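Xylose isomerase domain protein (Alicyclobacillus acidocaldarius subsp. acidocaldarius, PDB 3U0H) is a TIM-barrel protein of the xylose isomerase-like family and probably acts as an isomerase, although its substrate is not established. Local coordinates at residues A[86-91]-A[130-136]; A[206-211]-A[223-229]; A[231-236]-A[275-279]. All blocks are in the same frame, centred on the assembly; numbering follows the deposited sequence.

Contact 1: residues A[86-91]-A[130-136]; sequences LPDRAR and ELLPLGM
The guanidinium of Arg91 is met obliquely by methyl CD2 of Leu134; that methyl also lies 4.1 Å from Arg91 CG, and the two side chains cross at about a right angle. Arg91 runs extended from CG to NE, which carries the guanidinium past the leucine to its ionic partners. NH1 bridges to Asp88 OD1 at 2.6 Å, one turn back on the same helix. Neither plane is well matched: OD1 sits 22° out of the guanidinium plane and is approached on its anti side, 30° off the carboxylate plane. NH2 pairs with Glu199 of the second subunit, so one arginine touches both the turn 132-134 and a neighbouring chain. In the other flat group, the Glu130 carboxylate, a bend at chi2 (-57°) turns the group back so that OE1 lies 3.5 Å from Pro87 CG.

Helices 86-95 and 113-131 are neighbours in the outer helical layer of the TIM barrel, on either side in sequence of strand 100-104. The 3-10 turn 132-134 leads from the second helix towards strand 137-141 and closes in a Schellman-like pattern: Gly135 N bonds to Leu132 O, Met136 N bonds weakly to Leu131 O at 3.4 Å, and Gly135 has the positive phi of the glycine position. Leu131 and Met136, the two hydrophobic ends of that pattern, both face Ala90. Ala90 CB has Leu131 CD2 at 3.6 Å and Leu134 CD1 equally near. The selenium of selenomethionine Met136 approaches the same Ala90 CB to 3.9 Å, while Leu131 and Met136 also pack on Val101 of strand 100-104.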
loop_
_atom_site.group_PDB
_atom_site.type_symbol
_atom_site.label_atom_id
_atom_site.label_comp_id
_atom_site.label_asym_id
_atom_site.label_seq_id
_atom_site.Cartn_x
_atom_site.Cartn_y
_atom_site.Cartn_z
ATOM N N LEU A 86 -2.548 -19.096 7.448
ATOM C CA LEU A 86 -3.917 -18.566 7.560
ATOM C C LEU A 86 -4.738 -18.603 6.262
ATOM O O LEU A 86 -5.915 -18.958 6.267
ATOM C CB LEU A 86 -3.893 -17.161 8.156
ATOM C CG LEU A 86 -5.139 -16.289 8.027
ATOM C CD1 LEU A 86 -6.289 -16.968 8.772
ATOM C CD2 LEU A 86 -4.897 -14.878 8.519
ATOM N N PRO A 87 -4.118 -18.275 5.136
ATOM C CA PRO A 87 -4.875 -18.303 3.868
ATOM C C PRO A 87 -5.608 -19.609 3.507
ATOM O O PRO A 87 -6.829 -19.588 3.182
ATOM C CB PRO A 87 -3.809 -17.967 2.861
ATOM C CG PRO A 87 -2.917 -17.019 3.597
ATOM C CD PRO A 87 -2.806 -17.641 4.974
ATOM N N ASP A 88 -4.912 -20.745 3.564
ATOM C CA ASP A 88 -5.574 -22.042 3.312
ATOM C C ASP A 88 -6.661 -22.369 4.322
ATOM O O ASP A 88 -7.710 -22.873 3.948
ATOM C CB ASP A 88 -4.559 -23.193 3.185
ATOM C CG ASP A 88 -3.711 -23.110 1.864
ATOM O OD1 ASP A 88 -4.100 -22.350 0.919
ATOM O OD2 ASP A 88 -2.662 -23.814 1.764
ATOM N N ARG A 89 -6.438 -22.050 5.587
ATOM C CA ARG A 89 -7.490 -22.187 6.608
ATOM C C ARG A 89 -8.639 -21.224 6.301
ATOM O O ARG A 89 -9.817 -21.611 6.362
ATOM C CB ARG A 89 -6.969 -21.941 8.031
ATOM C CG ARG A 89 -5.896 -22.912 8.434
ATOM C CD ARG A 89 -5.279 -22.612 9.811
ATOM N NE ARG A 89 -4.286 -23.619 10.097
ATOM C CZ ARG A 89 -3.253 -23.505 10.925
ATOM N NH1 ARG A 89 -2.457 -24.542 11.073
ATOM N NH2 ARG A 89 -3.002 -22.392 11.603
ATOM N N ALA A 90 -8.323 -19.998 5.926
ATOM C CA ALA A 90 -9.427 -19.123 5.523
ATOM C C ALA A 90 -10.153 -19.610 4.251
ATOM O O ALA A 90 -11.377 -19.440 4.154
ATOM C CB ALA A 90 -9.000 -17.691 5.389
ATOM N N ARG A 91 -9.449 -20.201 3.273
ATOM C CA ARG A 91 -10.141 -20.599 2.045
ATOM C C ARG A 91 -11.101 -21.768 2.353
ATOM O O ARG A 91 -12.189 -21.831 1.822
ATOM C CB ARG A 91 -9.172 -21.051 0.971
ATOM C CG ARG A 91 -8.246 -20.011 0.350
ATOM C CD ARG A 91 -7.192 -20.640 -0.586
ATOM N NE ARG A 91 -6.395 -19.585 -1.186
ATOM C CZ ARG A 91 -5.162 -19.238 -0.838
ATOM N NH1 ARG A 91 -4.453 -19.915 0.061
ATOM N NH2 ARG A 91 -4.590 -18.221 -1.432
ATOM N N GLU A 130 -3.497 -10.566 4.567
ATOM C CA GLU A 130 -3.517 -11.923 3.987
ATOM C C GLU A 130 -4.931 -12.221 3.528
ATOM O O GLU A 130 -5.142 -13.114 2.690
ATOM C CB GLU A 130 -3.078 -13.029 4.978
ATOM C CG GLU A 130 -1.596 -13.012 5.305
ATOM C CD GLU A 130 -0.777 -13.128 4.042
ATOM O OE1 GLU A 130 -1.094 -14.017 3.238
ATOM O OE2 GLU A 130 0.124 -12.307 3.810
ATOM N N LEU A 131 -5.896 -11.470 4.041
ATOM C CA LEU A 131 -7.303 -11.825 3.742
ATOM C C LEU A 131 -7.919 -10.989 2.604
ATOM O O LEU A 131 -9.008 -11.291 2.125
ATOM C CB LEU A 131 -8.166 -11.775 5.016
ATOM C CG LEU A 131 -7.858 -12.807 6.115
ATOM C CD1 LEU A 131 -8.591 -12.366 7.387
ATOM C CD2 LEU A 131 -8.315 -14.223 5.748
ATOM N N LEU A 132 -7.217 -9.953 2.159
ATOM C CA LEU A 132 -7.745 -9.106 1.090
ATOM C C LEU A 132 -8.027 -9.896 -0.191
ATOM O O LEU A 132 -9.030 -9.636 -0.773
ATOM C CB LEU A 132 -6.824 -7.901 0.796
ATOM C CG LEU A 132 -6.714 -6.862 1.937
ATOM C CD1 LEU A 132 -5.583 -5.813 1.741
ATOM C CD2 LEU A 132 -8.081 -6.180 2.105
ATOM N N PRO A 133 -7.169 -10.903 -0.592
ATOM C CA PRO A 133 -7.446 -11.604 -1.827
ATOM C C PRO A 133 -8.693 -12.455 -1.793
ATOM O O PRO A 133 -9.217 -12.808 -2.878
ATOM C CB PRO A 133 -6.237 -12.499 -2.032
ATOM C CG PRO A 133 -5.143 -11.947 -1.158
ATOM C CD PRO A 133 -5.843 -11.269 -0.030
ATOM N N LEU A 134 -9.178 -12.747 -0.584
ATOM C CA LEU A 134 -10.251 -13.698 -0.396
ATOM C C LEU A 134 -11.543 -12.955 -0.237
ATOM O O LEU A 134 -12.598 -13.549 -0.168
ATOM C CB LEU A 134 -9.981 -14.554 0.861
ATOM C CG LEU A 134 -8.550 -15.116 0.999
ATOM C CD1 LEU A 134 -8.364 -15.902 2.309
ATOM C CD2 LEU A 134 -8.176 -15.949 -0.244
ATOM N N GLY A 135 -11.475 -11.637 -0.186
ATOM C CA GLY A 135 -12.694 -10.867 0.033
ATOM C C GLY A 135 -13.252 -11.108 1.424
ATOM O O GLY A 135 -14.444 -11.339 1.614
HETATM N N MSE A 136 -12.392 -11.116 2.414
HETATM C CA MSE A 136 -12.869 -11.379 3.766
HETATM C C MSE A 136 -12.495 -10.214 4.670
HETATM O O MSE A 136 -11.487 -9.484 4.467
HETATM C CB MSE A 136 -12.343 -12.718 4.248
HETATM C CG MSE A 136 -13.018 -13.959 3.620
HETATM SE SE MSE A 136 -12.108 -15.641 4.111
HETATM C CE MSE A 136 -13.248 -16.327 5.548
#

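Contact 2: residues A[206-211]-A[223-229]; sequences INDTRD and LPGDGRI. With PO4 (phosphate ion), chain C.
Asp208 anchors the long loop that leaves the C-terminal end of strand 201-206, its carboxylate filling the curve of the type II turn Leu223-Asp226 and the residues after it. OD1 takes Ile229 N on its syn lone pair at 2.9 Å, with an N-H...O angle of 160°. On its anti side the same oxygen receives Thr209 N, also at 2.9 Å. OD2 gathers weaker bonds, from Gly225 N at 2.9 Å and Gly227 N at 3.1 Å, and a water lies within hydrogen-bonding distance of both OD2 and Ile229 O. Four backbone N-H groups therefore hold the carboxylate and fix its rotation.

In a TIM barrel this is the end of the strands that carries the active site. Both glycines are demanded by geometry: Gly225 has positive phi in the turn, and a CB on Gly227 would run into Thr209 O and Asp208 OD1. Beyond the carboxylate the two arms of the loop are tied by Arg228 N to Thr209 O, 3.0 Å and nearly straight, though the donor stands 44° above the carbonyl plane. Arg210 NE reaches Asp226 O weakly at 3.3 Å, with that oxygen at the guanidinium edge; Asp226 OD1 itself pairs with Arg271.

Arg228 bends at chi3 (-65°), turning its guanidinium edge to a phosphate probably left from crystallisation. NE lies 2.4 Å from phosphate O3, too short to be trusted as a distance; NH1 bonds weakly to O3 at 2.9 Å, and NH2 is held by Tyr184.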
loop_
_atom_site.group_PDB
_atom_site.type_symbol
_atom_site.label_atom_id
_atom_site.label_comp_id
_atom_site.label_asym_id
_atom_site.label_seq_id
_atom_site.Cartn_x
_atom_site.Cartn_y
_atom_site.Cartn_z
ATOM N N ILE A 206 -25.419 -11.986 20.156
ATOM C CA ILE A 206 -26.525 -11.645 21.040
ATOM C C ILE A 206 -26.582 -12.532 22.344
ATOM O O ILE A 206 -26.099 -13.646 22.361
ATOM C CB ILE A 206 -27.825 -11.672 20.190
ATOM C CG1 ILE A 206 -28.921 -10.848 20.855
ATOM C CG2 ILE A 206 -28.230 -13.095 19.844
ATOM C CD1 ILE A 206 -30.045 -10.415 19.937
ATOM N N ASN A 207 -27.167 -12.007 23.429
ATOM C CA ASN A 207 -27.152 -12.620 24.796
ATOM C C ASN A 207 -27.819 -11.606 25.715
ATOM O O ASN A 207 -28.339 -10.582 25.231
ATOM C CB ASN A 207 -25.710 -12.936 25.286
ATOM C CG ASN A 207 -24.762 -11.807 24.943
ATOM O OD1 ASN A 207 -25.005 -10.665 25.370
ATOM N ND2 ASN A 207 -23.790 -12.071 24.062
ATOM N N ASP A 208 -27.813 -11.877 27.024
ATOM C CA ASP A 208 -28.513 -11.040 28.010
ATOM C C ASP A 208 -27.893 -11.081 29.406
ATOM O O ASP A 208 -26.981 -11.829 29.648
ATOM C CB ASP A 208 -30.005 -11.443 28.096
ATOM C CG ASP A 208 -30.944 -10.244 28.084
ATOM O OD1 ASP A 208 -30.545 -9.176 28.606
ATOM O OD2 ASP A 208 -32.083 -10.384 27.555
ATOM N N THR A 209 -28.400 -10.246 30.308
ATOM C CA THR A 209 -27.971 -10.189 31.706
ATOM C C THR A 209 -28.944 -9.390 32.538
ATOM O O THR A 209 -29.507 -8.414 32.038
ATOM C CB THR A 209 -26.619 -9.462 31.856
ATOM O OG1 THR A 209 -26.092 -9.782 33.131
ATOM C CG2 THR A 209 -26.769 -7.920 31.736
ATOM N N ARG A 210 -29.079 -9.730 33.833
ATOM C CA ARG A 210 -29.931 -8.931 34.762
ATOM C C ARG A 210 -29.125 -7.976 35.592
ATOM O O ARG A 210 -29.674 -7.169 36.332
ATOM C CB ARG A 210 -30.734 -9.828 35.659
ATOM C CG ARG A 210 -31.776 -10.642 34.916
ATOM C CD ARG A 210 -32.674 -11.300 35.959
ATOM N NE ARG A 210 -33.684 -12.116 35.353
ATOM C CZ ARG A 210 -34.663 -12.689 36.011
ATOM N NH1 ARG A 210 -34.809 -12.540 37.333
ATOM N NH2 ARG A 210 -35.523 -13.420 35.335
ATOM N N ASP A 211 -27.816 -8.058 35.443
ATOM C CA ASP A 211 -26.901 -7.121 36.077
ATOM C C ASP A 211 -26.826 -5.790 35.362
ATOM O O ASP A 211 -26.998 -5.690 34.135
ATOM C CB ASP A 211 -25.505 -7.737 36.174
ATOM C CG ASP A 211 -25.542 -9.116 36.805
ATOM O OD1 ASP A 211 -26.489 -9.421 37.536
ATOM O OD2 ASP A 211 -24.639 -9.903 36.556
ATOM N N LEU A 223 -29.456 -16.378 28.321
ATOM C CA LEU A 223 -30.046 -16.561 27.017
ATOM C C LEU A 223 -30.669 -15.286 26.564
ATOM O O LEU A 223 -31.333 -14.630 27.372
ATOM C CB LEU A 223 -31.172 -17.574 27.071
ATOM C CG LEU A 223 -30.809 -18.965 27.577
ATOM C CD1 LEU A 223 -32.045 -19.889 27.456
ATOM C CD2 LEU A 223 -29.585 -19.474 26.811
ATOM N N PRO A 224 -30.524 -14.957 25.259
ATOM C CA PRO A 224 -31.216 -13.768 24.730
ATOM C C PRO A 224 -32.659 -13.689 25.234
ATOM O O PRO A 224 -33.404 -14.671 25.133
ATOM C CB PRO A 224 -31.205 -13.996 23.229
ATOM C CG PRO A 224 -30.037 -14.896 23.000
ATOM C CD PRO A 224 -30.004 -15.809 24.176
ATOM N N GLY A 225 -33.024 -12.549 25.815
ATOM C CA GLY A 225 -34.355 -12.370 26.349
ATOM C C GLY A 225 -34.655 -12.819 27.787
ATOM O O GLY A 225 -35.768 -12.606 28.260
ATOM N N ASP A 226 -33.720 -13.426 28.508
ATOM C CA ASP A 226 -33.975 -13.686 29.952
ATOM C C ASP A 226 -33.514 -12.525 30.886
ATOM O O ASP A 226 -33.638 -12.598 32.083
ATOM C CB ASP A 226 -33.342 -15.005 30.352
ATOM C CG ASP A 226 -34.017 -16.215 29.695
ATOM O OD1 ASP A 226 -35.217 -16.140 29.370
ATOM O OD2 ASP A 226 -33.349 -17.267 29.527
ATOM N N GLY A 227 -33.072 -11.405 30.321
ATOM C CA GLY A 227 -32.555 -10.290 31.120
ATOM C C GLY A 227 -33.061 -8.906 30.766
ATOM O O GLY A 227 -34.190 -8.766 30.298
ATOM N N ARG A 228 -32.222 -7.886 31.004
ATOM C CA ARG A 228 -32.641 -6.473 30.851
ATOM C C ARG A 228 -31.981 -5.686 29.694
ATOM O O ARG A 228 -32.285 -4.525 29.535
ATOM C CB ARG A 228 -32.513 -5.697 32.200
ATOM C CG ARG A 228 -31.092 -5.411 32.733
ATOM C CD ARG A 228 -31.113 -4.839 34.170
ATOM N NE ARG A 228 -31.748 -3.523 34.237
ATOM C CZ ARG A 228 -31.204 -2.371 33.816
ATOM N NH1 ARG A 228 -31.905 -1.242 33.912
ATOM N NH2 ARG A 228 -29.981 -2.306 33.285
ATOM N N ILE A 229 -31.127 -6.309 28.880
ATOM C CA ILE A 229 -30.428 -5.592 27.765
ATOM C C ILE A 229 -31.484 -5.261 26.721
ATOM O O ILE A 229 -32.322 -6.124 26.434
ATOM C CB ILE A 229 -29.319 -6.438 27.134
ATOM C CG1 ILE A 229 -28.331 -6.849 28.200
ATOM C CG2 ILE A 229 -28.526 -5.676 26.064
ATOM C CD1 ILE A 229 -27.219 -7.678 27.617
HETATM P P PO4 C . -35.128 -2.381 34.777
HETATM O O1 PO4 C . -35.099 -0.861 34.757
HETATM O O2 PO4 C . -35.269 -2.974 33.383
HETATM O O3 PO4 C . -33.808 -2.897 35.287
HETATM O O4 PO4 C . -36.254 -2.832 35.689
HETATM O O HOH W 1 -33.676 -8.257 27.258
#

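Contact 3: residues A[231-236]-A[275-279]; sequences LVPFLR and LIALA
Ala279, Leu275 and Val232 form the heart of the joint between helices 231-241 and 261-280, the last two major helices of the TIM barrel's outer layer, which follow strands 201-206 and 246-249. The local axes approach to 8.3 Å and cross at -67°. Ala279 lies where the backbones come nearest, and its small side chain is consistent with so close an approach: CB is 3.4 Å from Arg236 N and also abuts Leu235 CB, so it presses on the helix backbone itself.

A turn earlier, Leu275 splits its fork. CD2 goes to Val232 CG2 at 3.6 Å, CD1 goes to Leu231 CD1 at 4.1 Å, and its CB receives Leu235 CD1 at 3.6 Å, the two leucine chains crossing at about a right angle. Leu231 and Leu235 carry this layer on down to Ile206 of strand 201-206.

Val232 lays both methyls against helix 261-280. Its chi1 of 180° sets CG1 anti to the backbone N and over Ala279 CA, at 3.8 Å, while CG2 touches Leu275 CD2 and, less closely, Leu278 CB. An alanine here would remove both methyls and would probably open a gap beside Leu275 CD2 and over the Leu278-Ala279 backbone.

At the Arg236 end the contact becomes polar. Arg236 CG brushes Ala279 O at 3.4 Å, and NH1 forms a salt bridge to Glu190. Arg236 NH2 donates to a water at 2.7 Å, at the guanidinium edge, and that water in turn donates to Leu278 O.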
loop_
_atom_site.group_PDB
_atom_site.type_symbol
_atom_site.label_atom_id
_atom_site.label_comp_id
_atom_site.label_asym_id
_atom_site.label_seq_id
_atom_site.Cartn_x
_atom_site.Cartn_y
_atom_site.Cartn_z
ATOM N N LEU A 231 -32.716 -5.332 23.471
ATOM C CA LEU A 231 -32.200 -6.131 22.373
ATOM C C LEU A 231 -32.855 -5.728 21.067
ATOM O O LEU A 231 -32.285 -5.932 20.011
ATOM C CB LEU A 231 -32.387 -7.631 22.642
ATOM C CG LEU A 231 -31.468 -8.297 23.689
ATOM C CD1 LEU A 231 -31.758 -9.810 23.724
ATOM C CD2 LEU A 231 -29.984 -8.000 23.448
ATOM N N VAL A 232 -34.072 -5.199 21.137
ATOM C CA VAL A 232 -34.694 -4.672 19.939
ATOM C C VAL A 232 -33.919 -3.454 19.383
ATOM O O VAL A 232 -33.616 -3.466 18.231
ATOM C CB VAL A 232 -36.192 -4.399 20.111
ATOM C CG1 VAL A 232 -36.746 -3.848 18.807
ATOM C CG2 VAL A 232 -36.929 -5.674 20.455
ATOM N N PRO A 233 -33.583 -2.436 20.209
ATOM C CA PRO A 233 -32.712 -1.333 19.753
ATOM C C PRO A 233 -31.328 -1.766 19.329
ATOM O O PRO A 233 -30.770 -1.181 18.410
ATOM C CB PRO A 233 -32.584 -0.435 20.979
ATOM C CG PRO A 233 -33.838 -0.694 21.776
ATOM C CD PRO A 233 -34.200 -2.145 21.534
ATOM N N PHE A 234 -30.771 -2.772 19.988
ATOM C CA PHE A 234 -29.500 -3.376 19.532
ATOM C C PHE A 234 -29.563 -3.885 18.100
ATOM O O PHE A 234 -28.762 -3.491 17.264
ATOM C CB PHE A 234 -29.107 -4.542 20.433
ATOM C CG PHE A 234 -27.840 -5.230 20.026
ATOM C CD1 PHE A 234 -26.625 -4.625 20.219
ATOM C CD2 PHE A 234 -27.865 -6.497 19.531
ATOM C CE1 PHE A 234 -25.458 -5.265 19.911
ATOM C CE2 PHE A 234 -26.716 -7.154 19.230
ATOM C CZ PHE A 234 -25.497 -6.516 19.395
ATOM N N LEU A 235 -30.525 -4.760 17.826
ATOM C CA LEU A 235 -30.711 -5.262 16.495
ATOM C C LEU A 235 -31.129 -4.157 15.526
ATOM O O LEU A 235 -30.674 -4.103 14.402
ATOM C CB LEU A 235 -31.747 -6.359 16.496
ATOM C CG LEU A 235 -31.279 -7.540 17.291
ATOM C CD1 LEU A 235 -32.470 -8.503 17.463
ATOM C CD2 LEU A 235 -30.090 -8.131 16.555
ATOM N N ARG A 236 -32.022 -3.283 15.952
ATOM C CA ARG A 236 -32.542 -2.321 15.040
ATOM C C ARG A 236 -31.339 -1.501 14.557
ATOM O O ARG A 236 -31.191 -1.261 13.378
ATOM C CB ARG A 236 -33.594 -1.450 15.714
ATOM C CG ARG A 236 -34.271 -0.420 14.783
ATOM C CD ARG A 236 -34.907 0.708 15.580
ATOM N NE ARG A 236 -35.902 0.194 16.467
ATOM C CZ ARG A 236 -36.108 0.542 17.748
ATOM N NH1 ARG A 236 -35.363 1.422 18.425
ATOM N NH2 ARG A 236 -37.114 -0.038 18.366
ATOM N N LEU A 275 -37.326 -11.212 17.850
ATOM C CA LEU A 275 -36.536 -10.000 18.081
ATOM C C LEU A 275 -36.177 -9.309 16.771
ATOM O O LEU A 275 -36.299 -8.099 16.643
ATOM C CB LEU A 275 -35.293 -10.319 18.887
ATOM C CG LEU A 275 -35.671 -10.480 20.372
ATOM C CD1 LEU A 275 -34.608 -11.243 21.108
ATOM C CD2 LEU A 275 -35.903 -9.109 20.999
ATOM N N ILE A 276 -35.785 -10.105 15.782
ATOM C CA ILE A 276 -35.313 -9.573 14.506
ATOM C C ILE A 276 -36.461 -8.918 13.711
ATOM O O ILE A 276 -36.237 -7.949 12.980
ATOM C CB ILE A 276 -34.590 -10.676 13.671
ATOM C CG1 ILE A 276 -33.205 -10.996 14.297
ATOM C CG2 ILE A 276 -34.478 -10.287 12.172
ATOM C CD1 ILE A 276 -32.642 -12.333 13.868
ATOM N N ALA A 277 -37.677 -9.443 13.843
ATOM C CA ALA A 277 -38.807 -8.897 13.117
ATOM C C ALA A 277 -39.316 -7.604 13.825
ATOM O O ALA A 277 -39.701 -6.650 13.158
ATOM C CB ALA A 277 -39.911 -9.949 12.996
ATOM N N LEU A 278 -39.272 -7.556 15.160
ATOM C CA LEU A 278 -39.554 -6.321 15.888
ATOM C C LEU A 278 -38.561 -5.204 15.497
ATOM O O LEU A 278 -38.973 -4.091 15.199
ATOM C CB LEU A 278 -39.562 -6.572 17.403
ATOM C CG LEU A 278 -40.831 -7.273 17.939
ATOM C CD1 LEU A 278 -40.655 -7.752 19.384
ATOM C CD2 LEU A 278 -42.074 -6.374 17.789
ATOM N N ALA A 279 -37.265 -5.501 15.477
ATOM C CA ALA A 279 -36.230 -4.517 15.073
ATOM C C ALA A 279 -36.404 -3.975 13.617
ATOM O O ALA A 279 -36.170 -2.820 13.360
ATOM C CB ALA A 279 -34.840 -5.109 15.248
HETATM O O HOH W 2 -38.295 -1.131 16.197
#

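Overall arrangement
Contacts 2 and 3 adjoin, their centres about 13 Å apart: the loop of 206-211 and 223-229 runs into helix 231-241, and Leu231 CD1 comes within 3.9 Å of Asp208 OD2. Contact 1 lies across the chain's centre, its nearest atoms about 20 Å from either. It packs a helix on its neighbour's end and the turn that follows, contact 3 two helices directly, both through alanine and leucine methyls with charges at the margin; the first is buried and borders the second subunit, the other is partly exposed and touches no other chain. Contact 2, partly buried with its arginines at the surface, joins no helices: hydrogen bonds onto a buried carboxylate chiefly hold its loop.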